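Local coordinates for protein serine-pyruvate aminotransferase (AgxT) (Sulfolobus solfataricus, PDB 3ZRP) that uses pyridoxal 5'-phosphate to move amino groups between substrates, probably from serine to pyruvate and from alanine to glyoxylate, at residues E15-A20 with L252-R257; S166-E171 with K189-A194; Y39-L44 with P56-G61; A195-L200 with V246-Q251. All blocks are in the same frame, centred on the assembly; numbering follows the deposited sequence. Where two conformers were deposited one is given.

Interaction 1. Residues E15-A20 with L252-R257; sequences EDVLVA and LAEAFR
Glu-254, against which Asp-16 and Ala-20 pack, takes a 2.8 Å bond on its OE2 from NH2 of Arg-257, one turn along the same helix. Arg-257 NE donates to Glu-254 OE1 at 3.0 Å, almost straight (176°), so the carboxylate is gripped side-on. Both oxygens lie near the guanidinium plane, yet each is met on its syn side from out of the carboxylate plane. With CG anti to the backbone N and the chain bent at chi2 (63°), the methylenes of Glu-254 fill the groove between the helices: its CG rests 3.4 Å from Asp-16 O and its CB 3.7 Å from Ala-20 CB. Val-17 CG2 adds an apolar touch at 4.3 Å from Ala-255 CB. Asp-16, part of a calcium site seen for this protein but with no ion here, brings OD1 to 4.6 Å from Glu-254 OE2, a like-charge pair that Arg-257 probably eases. With an alanine at Glu-254, Arg-257 would probably lose its carboxylate mate and a gap open beside Asp-16 and Ala-20. Segments 15-20 and 252-257 run roughly antiparallel (151°); the latter, on helix 246-262, turns Leu-252 and Phe-256 instead to strand 197-202 and helix 31-48.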
loop_
_atom_site.group_PDB
_atom_site.type_symbol
_atom_site.label_atom_id
_atom_site.label_comp_id
_atom_site.label_asym_id
_atom_site.label_seq_id
_atom_site.Cartn_x
_atom_site.Cartn_y
_atom_site.Cartn_z
ATOM N N GLU A 15 -12.817 -10.382 -14.484
ATOM C CA GLU A 15 -13.268 -9.083 -15.001
ATOM C C GLU A 15 -14.199 -8.370 -14.033
ATOM O O GLU A 15 -14.089 -7.157 -13.858
ATOM C CB GLU A 15 -13.932 -9.228 -16.379
ATOM C CG GLU A 15 -13.057 -8.779 -17.559
ATOM C CD GLU A 15 -11.659 -9.349 -17.498
ATOM O OE1 GLU A 15 -11.516 -10.520 -17.082
ATOM O OE2 GLU A 15 -10.704 -8.630 -17.860
ATOM N N ASP A 16 -15.102 -9.128 -13.399
ATOM C CA ASP A 16 -16.026 -8.582 -12.403
ATOM C C ASP A 16 -15.264 -7.870 -11.286
ATOM O O ASP A 16 -15.731 -6.864 -10.749
ATOM C CB ASP A 16 -16.867 -9.689 -11.757
ATOM C CG ASP A 16 -17.781 -10.383 -12.737
ATOM O OD1 ASP A 16 -18.856 -9.828 -13.047
ATOM O OD2 ASP A 16 -17.419 -11.491 -13.180
ATOM N N VAL A 17 -14.101 -8.421 -10.929
ATOM C CA VAL A 17 -13.305 -7.893 -9.820
ATOM C C VAL A 17 -12.682 -6.576 -10.245
ATOM O O VAL A 17 -12.838 -5.575 -9.542
ATOM C CB VAL A 17 -12.231 -8.902 -9.306
ATOM C CG1 VAL A 17 -11.397 -8.295 -8.170
ATOM C CG2 VAL A 17 -12.888 -10.196 -8.832
ATOM N N LEU A 18 -12.014 -6.564 -11.400
ATOM C CA LEU A 18 -11.366 -5.332 -11.893
ATOM C C LEU A 18 -12.351 -4.193 -12.128
ATOM O O LEU A 18 -12.052 -3.037 -11.810
ATOM C CB LEU A 18 -10.584 -5.588 -13.175
ATOM C CG LEU A 18 -9.316 -6.421 -13.088
ATOM C CD1 LEU A 18 -8.884 -6.738 -14.510
ATOM C CD2 LEU A 18 -8.213 -5.699 -12.297
ATOM N N VAL A 19 -13.516 -4.530 -12.687
ATOM C CA VAL A 19 -14.546 -3.551 -13.020
ATOM C C VAL A 19 -15.090 -2.879 -11.764
ATOM O O VAL A 19 -15.423 -1.687 -11.792
ATOM C CB VAL A 19 -15.707 -4.182 -13.866
ATOM C CG1 VAL A 19 -16.931 -3.281 -13.871
ATOM C CG2 VAL A 19 -15.252 -4.414 -15.296
ATOM N N ALA A 20 -15.165 -3.638 -10.667
ATOM C CA ALA A 20 -15.583 -3.107 -9.359
ATOM C C ALA A 20 -14.761 -1.884 -8.928
ATOM O O ALA A 20 -15.240 -1.037 -8.169
ATOM C CB ALA A 20 -15.515 -4.200 -8.289
ATOM N N LEU A 252 -11.518 -5.892 -3.790
ATOM C CA LEU A 252 -11.479 -6.963 -2.779
ATOM C C LEU A 252 -12.895 -7.398 -2.326
ATOM O O LEU A 252 -13.148 -8.593 -2.150
ATOM C CB LEU A 252 -10.602 -6.583 -1.549
ATOM C CG LEU A 252 -10.470 -7.670 -0.449
ATOM C CD1 LEU A 252 -9.791 -8.967 -0.973
ATOM C CD2 LEU A 252 -9.743 -7.172 0.812
ATOM N N ALA A 253 -13.803 -6.445 -2.124
ATOM C CA ALA A 253 -15.169 -6.801 -1.657
ATOM C C ALA A 253 -15.916 -7.662 -2.691
ATOM O O ALA A 253 -16.674 -8.600 -2.342
ATOM C CB ALA A 253 -15.969 -5.539 -1.325
ATOM N N GLU A 254 -15.682 -7.338 -3.957
ATOM C CA GLU A 254 -16.230 -8.078 -5.070
ATOM C C GLU A 254 -15.595 -9.466 -5.178
ATOM O O GLU A 254 -16.297 -10.433 -5.454
ATOM C CB GLU A 254 -16.045 -7.292 -6.374
ATOM C CG GLU A 254 -16.605 -7.972 -7.647
ATOM C CD GLU A 254 -18.141 -8.192 -7.635
ATOM O OE1 GLU A 254 -18.844 -7.716 -6.713
ATOM O OE2 GLU A 254 -18.641 -8.847 -8.573
ATOM N N ALA A 255 -14.272 -9.574 -4.987
ATOM C CA ALA A 255 -13.654 -10.909 -4.914
ATOM C C ALA A 255 -14.322 -11.740 -3.815
ATOM O O ALA A 255 -14.679 -12.909 -4.037
ATOM C CB ALA A 255 -12.137 -10.818 -4.689
ATOM N N PHE A 256 -14.510 -11.154 -2.637
ATOM C CA PHE A 256 -15.147 -11.907 -1.559
ATOM C C PHE A 256 -16.602 -12.308 -1.882
ATOM O O PHE A 256 -17.060 -13.381 -1.440
ATOM C CB PHE A 256 -15.092 -11.144 -0.230
ATOM C CG PHE A 256 -13.808 -11.337 0.542
ATOM C CD1 PHE A 256 -13.363 -12.620 0.887
ATOM C CD2 PHE A 256 -13.057 -10.231 0.954
ATOM C CE1 PHE A 256 -12.177 -12.795 1.612
ATOM C CE2 PHE A 256 -11.877 -10.400 1.686
ATOM C CZ PHE A 256 -11.435 -11.681 2.010
ATOM N N ARG A 257 -17.320 -11.459 -2.626
ATOM C CA ARG A 257 -18.705 -11.790 -3.043
ATOM C C ARG A 257 -18.680 -13.049 -3.909
ATOM O O ARG A 257 -19.428 -13.985 -3.665
ATOM C CB ARG A 257 -19.399 -10.621 -3.761
ATOM C CG ARG A 257 -20.954 -10.753 -3.863
ATOM C CD ARG A 257 -21.583 -9.662 -4.777
ATOM N NE ARG A 257 -21.040 -9.710 -6.141
ATOM C CZ ARG A 257 -21.435 -10.564 -7.090
ATOM N NH1 ARG A 257 -22.396 -11.459 -6.846
ATOM N NH2 ARG A 257 -20.871 -10.523 -8.293
#

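Interaction 2. Residues S166-E171 with K189-A194; sequences SSVGAE and KALGSA. With PLP (pyridoxal-5'-phosphate), chain C.
Lys-189 reaches past Ser-166 to the cofactor. Its CB leaves the backbone toward residues 166-171, with CG lying beside the backbone N (chi1 -68°), and the chain is extended beyond CG. CD passes 3.4 Å from Ser-166 OG in one of the two deposited conformers of that serine, CE leads on to the C4 corner of the pyridine ring, and NZ is covalently joined to C4A of PLP. This is the lysine-bound cofactor of a fold type I aminotransferase, consistent with the internal aldimine; Tyr-240 and Thr-243 of the second subunit complete the site. In that same conformer Ser-166 OG lies 3.2 Å from PLP O3 and is also hydrogen-bonded to Thr-138 OG1. Behind the lysine, Ala-190, within a type I turn from Lys-189 to Gly-192, sets its CB 3.2 Å from Val-168 O and 3.7 Å from Ala-170 CB. One water bridges the backbones, donating to Val-168 O at 2.6 Å and accepting from Ala-190 N at 3.0 Å. Leu-191 CD2 covers Gly-169 and lies 4.4 Å from Val-168 CG1. At Gly-169, whose phi is positive, a CB would press to 3.1 Å from Leu-191 CD2 and against the preceding carbonyl.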
loop_
_atom_site.group_PDB
_atom_site.type_symbol
_atom_site.label_atom_id
_atom_site.label_comp_id
_atom_site.label_asym_id
_atom_site.label_seq_id
_atom_site.Cartn_x
_atom_site.Cartn_y
_atom_site.Cartn_z
ATOM N N SER A 166 -0.059 -17.592 0.454
ATOM C CA SER A 166 -0.338 -18.535 -0.634
ATOM C C SER A 166 -1.226 -19.724 -0.226
ATOM O O SER A 166 -1.237 -20.778 -0.891
ATOM C CB SER A 166 0.964 -19.045 -1.231
ATOM O OG SER A 166 1.595 -17.999 -1.923
ATOM N N SER A 167 -1.982 -19.566 0.848
ATOM C CA SER A 167 -2.913 -20.634 1.232
ATOM C C SER A 167 -4.399 -20.220 1.402
ATOM O O SER A 167 -5.320 -20.984 1.023
ATOM C CB SER A 167 -2.421 -21.343 2.504
ATOM O OG SER A 167 -2.642 -20.492 3.613
ATOM N N VAL A 168 -4.643 -19.039 1.978
ATOM C CA VAL A 168 -5.996 -18.582 2.258
ATOM C C VAL A 168 -6.774 -18.414 0.941
ATOM O O VAL A 168 -6.284 -17.789 -0.005
ATOM C CB VAL A 168 -6.037 -17.268 3.113
ATOM C CG1 VAL A 168 -7.482 -16.791 3.367
ATOM C CG2 VAL A 168 -5.270 -17.460 4.415
ATOM N N GLY A 169 -7.963 -18.997 0.900
ATOM C CA GLY A 169 -8.814 -18.992 -0.279
ATOM C C GLY A 169 -8.597 -20.214 -1.148
ATOM O O GLY A 169 -9.258 -20.357 -2.177
ATOM N N ALA A 170 -7.686 -21.102 -0.751
ATOM C CA ALA A 170 -7.388 -22.291 -1.568
ATOM C C ALA A 170 -7.187 -23.576 -0.757
ATOM O O ALA A 170 -7.591 -24.656 -1.205
ATOM C CB ALA A 170 -6.157 -22.026 -2.445
ATOM N N GLU A 171 -6.517 -23.463 0.391
ATOM C CA GLU A 171 -6.265 -24.598 1.296
ATOM C C GLU A 171 -7.244 -24.452 2.439
ATOM O O GLU A 171 -7.713 -23.338 2.723
ATOM C CB GLU A 171 -4.819 -24.599 1.856
ATOM C CG GLU A 171 -3.680 -24.468 0.818
ATOM C CD GLU A 171 -3.232 -25.794 0.190
ATOM O OE1 GLU A 171 -3.786 -26.867 0.507
ATOM O OE2 GLU A 171 -2.300 -25.774 -0.627
ATOM N N LYS A 189 -3.251 -13.083 -4.177
ATOM C CA LYS A 189 -2.871 -14.487 -4.437
ATOM C C LYS A 189 -4.127 -15.382 -4.604
ATOM O O LYS A 189 -4.881 -15.200 -5.594
ATOM C CB LYS A 189 -1.733 -14.987 -3.502
ATOM C CG LYS A 189 -0.346 -14.267 -3.806
ATOM C CD LYS A 189 0.976 -14.895 -3.253
ATOM C CE LYS A 189 2.212 -13.881 -3.298
ATOM N NZ LYS A 189 3.564 -14.367 -2.734
ATOM N N ALA A 190 -4.403 -16.299 -3.672
ATOM C CA ALA A 190 -5.537 -17.216 -3.871
ATOM C C ALA A 190 -6.911 -16.541 -3.766
ATOM O O ALA A 190 -7.921 -17.088 -4.239
ATOM C CB ALA A 190 -5.431 -18.446 -2.972
ATOM N N LEU A 191 -6.945 -15.337 -3.184
ATOM C CA LEU A 191 -8.164 -14.527 -3.171
ATOM C C LEU A 191 -8.433 -13.953 -4.557
ATOM O O LEU A 191 -9.571 -13.621 -4.883
ATOM C CB LEU A 191 -8.085 -13.403 -2.128
ATOM C CG LEU A 191 -7.917 -13.882 -0.682
ATOM C CD1 LEU A 191 -7.746 -12.715 0.275
ATOM C CD2 LEU A 191 -9.116 -14.790 -0.233
ATOM N N GLY A 192 -7.375 -13.844 -5.370
ATOM C CA GLY A 192 -7.513 -13.462 -6.794
ATOM C C GLY A 192 -8.003 -12.038 -7.017
ATOM O O GLY A 192 -8.729 -11.777 -7.975
ATOM N N SER A 193 -7.605 -11.104 -6.145
ATOM C CA SER A 193 -7.990 -9.693 -6.323
ATOM C C SER A 193 -6.774 -8.838 -6.701
ATOM O O SER A 193 -5.667 -9.356 -6.896
ATOM C CB SER A 193 -8.643 -9.158 -5.062
ATOM O OG SER A 193 -9.218 -7.893 -5.341
ATOM N N ALA A 194 -6.965 -7.533 -6.828
ATOM C CA ALA A 194 -5.831 -6.668 -7.209
ATOM C C ALA A 194 -4.855 -6.498 -6.022
ATOM O O ALA A 194 -5.278 -6.512 -4.868
ATOM C CB ALA A 194 -6.345 -5.315 -7.683
HETATM N N1 PLP C . 4.587 -14.974 2.062
HETATM C C2 PLP C . 4.370 -15.843 1.016
HETATM C C2A PLP C . 4.167 -17.305 1.319
HETATM C C3 PLP C . 4.318 -15.370 -0.314
HETATM O O3 PLP C . 4.083 -16.151 -1.231
HETATM C C4 PLP C . 4.486 -14.008 -0.586
HETATM C C4A PLP C . 4.387 -13.522 -2.037
HETATM C C5 PLP C . 4.733 -13.154 0.510
HETATM C C6 PLP C . 4.756 -13.635 1.836
HETATM C C5A PLP C . 4.946 -11.677 0.356
HETATM O O4P PLP C . 3.784 -10.964 -0.074
HETATM P P PLP C . 3.848 -9.538 -0.765
HETATM O O1P PLP C . 2.399 -9.256 -1.010
HETATM O O2P PLP C . 4.636 -9.807 -2.003
HETATM O O3P PLP C . 4.524 -8.684 0.249
HETATM O O HOH W 1 -4.138 -16.501 -0.657
#

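Interaction 3. Residues Y39-L44 with P56-G61; sequences YSLKGL and PLIIPG
Leu-41 and Pro-56, their CA atoms 5.5 Å apart, mark where helix 39-44 passes strand 56-60, the axes approaching to 7.8 Å with 122° between their chain directions. The pyrrolidine ring of Pro-56 lies against the helix: its CG is 3.6 Å from Leu-41 CB and 3.5 Å from Leu-41 O, so ring carbons meet both side chain and backbone. The leucine crosses the proline at about a right angle. Leu-41 CG is anti to the carbonyl carbon (chi1 -66°), and CD2 reaches over the strand, 3.6 Å from Pro-56 O and 3.8 Å from Ile-58 CD1. Ile-58 holds CG1 beside its backbone N with CD1 extended beyond it (chi2 169°), and this methyl presses on Ser-40 CB at 3.4 Å, tighter than ordinary carbon contact. One of the two deposited conformers of Leu-44 slides past the proline in the opposite direction, CD2 lying 3.9 Å from Pro-56 CB. Ser-40 spends its hydroxyl on Ala-36 O in its own helix, and the strand pairs through its backbone with strand 197-202. Helix 31-48 here packs on strand 55-60, outermost within this chain in the seven-stranded mixed sheet of the aminotransferase's large domain. Buried apolar surface and close fit hold helix to strand, while the polar bonds named here run within the helix and to the neighbouring strand.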
loop_
_atom_site.group_PDB
_atom_site.type_symbol
_atom_site.label_atom_id
_atom_site.label_comp_id
_atom_site.label_asym_id
_atom_site.label_seq_id
_atom_site.Cartn_x
_atom_site.Cartn_y
_atom_site.Cartn_z
ATOM N N TYR A 39 -17.701 -5.317 4.379
ATOM C CA TYR A 39 -17.945 -6.567 3.690
ATOM C C TYR A 39 -16.672 -7.420 3.551
ATOM O O TYR A 39 -16.704 -8.646 3.718
ATOM C CB TYR A 39 -18.608 -6.314 2.334
ATOM C CG TYR A 39 -19.015 -7.589 1.647
ATOM C CD1 TYR A 39 -20.286 -8.156 1.878
ATOM C CD2 TYR A 39 -18.132 -8.261 0.803
ATOM C CE1 TYR A 39 -20.668 -9.348 1.244
ATOM C CE2 TYR A 39 -18.501 -9.442 0.175
ATOM C CZ TYR A 39 -19.768 -9.985 0.405
ATOM O OH TYR A 39 -20.119 -11.161 -0.214
ATOM N N SER A 40 -15.551 -6.778 3.226
ATOM C CA SER A 40 -14.282 -7.500 3.121
ATOM C C SER A 40 -13.831 -8.050 4.467
ATOM O O SER A 40 -13.331 -9.179 4.551
ATOM C CB SER A 40 -13.200 -6.598 2.484
ATOM O OG SER A 40 -13.608 -6.227 1.192
ATOM N N LEU A 41 -14.015 -7.253 5.521
ATOM C CA LEU A 41 -13.702 -7.694 6.859
ATOM C C LEU A 41 -14.471 -8.980 7.212
ATOM O O LEU A 41 -13.879 -9.934 7.737
ATOM C CB LEU A 41 -13.940 -6.571 7.879
ATOM C CG LEU A 41 -13.009 -5.356 7.750
ATOM C CD1 LEU A 41 -13.444 -4.266 8.666
ATOM C CD2 LEU A 41 -11.539 -5.733 8.038
ATOM N N LYS A 42 -15.769 -9.021 6.890
ATOM C CA LYS A 42 -16.571 -10.241 7.122
ATOM C C LYS A 42 -16.100 -11.412 6.272
ATOM O O LYS A 42 -16.049 -12.552 6.749
ATOM C CB LYS A 42 -18.069 -9.988 6.876
ATOM C CG LYS A 42 -18.652 -9.032 7.863
ATOM C CD LYS A 42 -20.118 -8.777 7.602
ATOM C CE LYS A 42 -20.533 -7.416 8.159
ATOM N NZ LYS A 42 -20.397 -7.331 9.638
ATOM N N GLY A 43 -15.730 -11.099 5.027
ATOM C CA GLY A 43 -15.210 -12.063 4.082
ATOM C C GLY A 43 -13.931 -12.711 4.558
ATOM O O GLY A 43 -13.735 -13.907 4.320
ATOM N N LEU A 44 -13.066 -11.924 5.221
ATOM C CA LEU A 44 -11.869 -12.463 5.860
ATOM C C LEU A 44 -12.220 -13.504 6.920
ATOM O O LEU A 44 -11.620 -14.570 6.957
ATOM C CB LEU A 44 -10.992 -11.344 6.451
ATOM C CG LEU A 44 -9.519 -11.654 6.770
ATOM C CD1 LEU A 44 -8.752 -12.329 5.622
ATOM C CD2 LEU A 44 -8.793 -10.386 7.190
ATOM N N PRO A 56 -10.841 -8.976 12.172
ATOM C CA PRO A 56 -10.127 -8.791 10.888
ATOM C C PRO A 56 -9.537 -7.379 10.757
ATOM O O PRO A 56 -10.094 -6.411 11.281
ATOM C CB PRO A 56 -11.227 -9.008 9.850
ATOM C CG PRO A 56 -12.502 -8.516 10.596
ATOM C CD PRO A 56 -12.307 -8.968 12.003
ATOM N N LEU A 57 -8.397 -7.255 10.056
ATOM C CA LEU A 57 -7.876 -5.943 9.674
ATOM C C LEU A 57 -7.363 -6.014 8.233
ATOM O O LEU A 57 -6.791 -7.033 7.811
ATOM C CB LEU A 57 -6.724 -5.475 10.586
ATOM C CG LEU A 57 -6.979 -5.230 12.080
ATOM C CD1 LEU A 57 -6.564 -6.452 12.877
ATOM C CD2 LEU A 57 -6.297 -3.979 12.622
ATOM N N ILE A 58 -7.591 -4.944 7.486
ATOM C CA ILE A 58 -7.099 -4.831 6.122
ATOM C C ILE A 58 -6.184 -3.598 6.092
ATOM O O ILE A 58 -6.591 -2.505 6.462
ATOM C CB ILE A 58 -8.284 -4.756 5.142
ATOM C CG1 ILE A 58 -9.058 -6.088 5.183
ATOM C CG2 ILE A 58 -7.829 -4.382 3.723
ATOM C CD1 ILE A 58 -10.429 -6.039 4.453
ATOM N N ILE A 59 -4.924 -3.781 5.702
ATOM C CA ILE A 59 -3.953 -2.668 5.786
ATOM C C ILE A 59 -3.303 -2.499 4.429
ATOM O O ILE A 59 -3.376 -3.411 3.613
ATOM C CB ILE A 59 -2.881 -2.896 6.900
ATOM C CG1 ILE A 59 -2.041 -4.158 6.618
ATOM C CG2 ILE A 59 -3.569 -3.056 8.317
ATOM C CD1 ILE A 59 -0.773 -4.307 7.524
ATOM N N PRO A 60 -2.694 -1.314 4.170
ATOM C CA PRO A 60 -1.979 -1.207 2.888
ATOM C C PRO A 60 -0.740 -2.078 2.801
ATOM O O PRO A 60 -0.106 -2.387 3.814
ATOM C CB PRO A 60 -1.586 0.285 2.815
ATOM C CG PRO A 60 -2.475 0.970 3.856
ATOM C CD PRO A 60 -2.620 -0.066 4.936
ATOM N N GLY A 61 -0.391 -2.412 1.563
ATOM C CA GLY A 61 0.848 -3.063 1.227
ATOM C C GLY A 61 0.614 -4.421 0.623
ATOM O O GLY A 61 0.249 -4.560 -0.561
#

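Interaction 4. Residues A195-L200 with V246-Q251; sequences AGLGLL and VHVILQ
Leu-197 stands on its strand facing helix 246-251 and meets two consecutive helix residues in different ways. Against Val-248 the side chains slide past each other in opposite directions, with Leu-197 CG 3.6 Å from Val-248 CG1. Against Ile-249 they cross at about a right angle: both methyls of Leu-197 press on the CG1 methylene from one side, CD1 at 3.6 Å and CD2 at 3.8 Å from Ile-249 CG1. Val-248 owes its reach to CG1 being anti to the backbone N (chi1 177°), which sends that methyl to the strand, where it also lies 3.6 Å from Ala-195 O. Its second methyl, CG2, comes to 3.8 Å from the same Ala-195 O. Gly-196 has phi 132°, where a CB would be jammed against the preceding carbonyl and lie 3.6 Å from Val-248 CG1. Replacing Leu-197 by an alanine would probably open a gap under the helix, leaving Val-248 CG1 and Ile-249 CG1 without the leucine's methyls against them. Val-248 also packs on Val-248 of the second subunit, so the contact reaches the dimer interface, and Ala-195 touches the cofactor-binding Gln-188. Strand 197-202 runs antiparallel to both its neighbours, 55-60 and 182-186, in a seven-stranded mixed sheet covered by helices, the arrangement characteristic of the large domain of fold type I PLP-dependent aminotransferases.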
loop_
_atom_site.group_PDB
_atom_site.type_symbol
_atom_site.label_atom_id
_atom_site.label_comp_id
_atom_site.label_asym_id
_atom_site.label_seq_id
_atom_site.Cartn_x
_atom_site.Cartn_y
_atom_site.Cartn_z
ATOM N N ALA A 195 -3.566 -6.306 -6.318
ATOM C CA ALA A 195 -2.512 -6.147 -5.305
ATOM C C ALA A 195 -2.591 -4.812 -4.576
ATOM O O ALA A 195 -3.128 -3.834 -5.133
ATOM C CB ALA A 195 -1.117 -6.305 -5.956
ATOM N N GLY A 196 -2.085 -4.779 -3.332
ATOM C CA GLY A 196 -2.035 -3.532 -2.546
ATOM C C GLY A 196 -2.541 -3.590 -1.109
ATOM O O GLY A 196 -2.491 -2.589 -0.395
ATOM N N LEU A 197 -2.996 -4.770 -0.683
ATOM C CA LEU A 197 -3.546 -4.970 0.664
ATOM C C LEU A 197 -2.935 -6.174 1.365
ATOM O O LEU A 197 -2.804 -7.247 0.757
ATOM C CB LEU A 197 -5.071 -5.162 0.599
ATOM C CG LEU A 197 -5.881 -4.029 -0.031
ATOM C CD1 LEU A 197 -7.359 -4.493 -0.212
ATOM C CD2 LEU A 197 -5.788 -2.769 0.812
ATOM N N GLY A 198 -2.570 -5.994 2.633
ATOM C CA GLY A 198 -2.263 -7.107 3.525
ATOM C C GLY A 198 -3.524 -7.340 4.351
ATOM O O GLY A 198 -4.271 -6.390 4.562
ATOM N N LEU A 199 -3.794 -8.591 4.732
ATOM C CA LEU A 199 -5.021 -8.934 5.469
ATOM C C LEU A 199 -4.705 -9.774 6.693
ATOM O O LEU A 199 -3.937 -10.717 6.617
ATOM C CB LEU A 199 -6.005 -9.696 4.574
ATOM C CG LEU A 199 -6.733 -8.961 3.451
ATOM C CD1 LEU A 199 -5.810 -8.768 2.310
ATOM C CD2 LEU A 199 -7.946 -9.771 3.005
ATOM N N LEU A 200 -5.311 -9.450 7.840
ATOM C CA LEU A 200 -4.960 -10.144 9.084
ATOM C C LEU A 200 -6.217 -10.497 9.848
ATOM O O LEU A 200 -7.162 -9.760 9.790
ATOM C CB LEU A 200 -4.044 -9.263 9.971
ATOM C CG LEU A 200 -2.693 -8.847 9.321
ATOM C CD1 LEU A 200 -2.763 -7.378 8.775
ATOM C CD2 LEU A 200 -1.540 -9.003 10.263
ATOM N N VAL A 246 -8.312 2.798 -1.675
ATOM C CA VAL A 246 -9.798 2.816 -1.710
ATOM C C VAL A 246 -10.358 1.860 -2.784
ATOM O O VAL A 246 -11.194 0.977 -2.493
ATOM C CB VAL A 246 -10.327 4.286 -1.857
ATOM C CG1 VAL A 246 -11.800 4.340 -2.212
ATOM C CG2 VAL A 246 -10.069 5.095 -0.562
ATOM N N HIS A 247 -9.873 2.017 -4.017
ATOM C CA HIS A 247 -10.379 1.228 -5.145
ATOM C C HIS A 247 -9.939 -0.240 -5.098
ATOM O O HIS A 247 -10.645 -1.127 -5.595
ATOM C CB HIS A 247 -10.065 1.922 -6.466
ATOM C CG HIS A 247 -10.778 3.239 -6.630
ATOM N ND1 HIS A 247 -10.329 4.412 -6.054
ATOM C CD2 HIS A 247 -11.926 3.556 -7.280
ATOM C CE1 HIS A 247 -11.170 5.393 -6.347
ATOM N NE2 HIS A 247 -12.149 4.898 -7.086
ATOM N N VAL A 248 -8.779 -0.498 -4.500
ATOM C CA VAL A 248 -8.291 -1.872 -4.324
ATOM C C VAL A 248 -9.227 -2.606 -3.351
ATOM O O VAL A 248 -9.480 -3.793 -3.500
ATOM C CB VAL A 248 -6.832 -1.877 -3.801
ATOM C CG1 VAL A 248 -6.331 -3.291 -3.539
ATOM C CG2 VAL A 248 -5.940 -1.223 -4.828
ATOM N N ILE A 249 -9.707 -1.885 -2.353
ATOM C CA ILE A 249 -10.631 -2.458 -1.353
ATOM C C ILE A 249 -12.030 -2.730 -1.966
ATOM O O ILE A 249 -12.708 -3.705 -1.592
ATOM C CB ILE A 249 -10.731 -1.562 -0.111
ATOM C CG1 ILE A 249 -9.429 -1.663 0.714
ATOM C CG2 ILE A 249 -11.900 -2.002 0.805
ATOM C CD1 ILE A 249 -9.243 -0.596 1.783
ATOM N N LEU A 250 -12.463 -1.869 -2.885
ATOM C CA LEU A 250 -13.710 -2.113 -3.643
ATOM C C LEU A 250 -13.587 -3.416 -4.447
ATOM O O LEU A 250 -14.508 -4.252 -4.454
ATOM C CB LEU A 250 -13.996 -0.944 -4.607
ATOM C CG LEU A 250 -14.277 0.457 -4.018
ATOM C CD1 LEU A 250 -14.522 1.487 -5.136
ATOM C CD2 LEU A 250 -15.428 0.405 -3.058
ATOM N N GLN A 251 -12.449 -3.572 -5.136
ATOM C CA GLN A 251 -12.168 -4.799 -5.882
ATOM C C GLN A 251 -12.169 -6.023 -4.948
ATOM O O GLN A 251 -12.765 -7.061 -5.275
ATOM C CB GLN A 251 -10.850 -4.673 -6.677
ATOM C CG GLN A 251 -10.945 -3.643 -7.807
ATOM C CD GLN A 251 -9.601 -3.202 -8.388
ATOM O OE1 GLN A 251 -8.671 -2.873 -7.659
ATOM N NE2 GLN A 251 -9.516 -3.155 -9.711
#

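Interactions 3 and 4 lie at the 55-60 edge of the seven-stranded sheet, interaction 2 nearer the chain's centre and interaction 1 outermost, their centres 8 to 14 Å apart; interactions 2 and 3 do not touch. Interactions 1 and 4 use successive parts of helix 246-262 and are tied by a probable hydrogen bond from Gln-251 NE2 to Leu-18 O. Interactions 3 and 4 sit on neighbouring strands, 55-60 and 197-202, joined by backbone bonds such as Leu-57 N to Leu-200 O. Along the chain, interaction 1 encloses the others, which follow in the order 3, 2, 4 as they close. Ser-193 and Ala-194 of interaction 2 pack on helix 246-262, so the loop carrying the cofactor lysine adjoins the helix layer next to the second subunit.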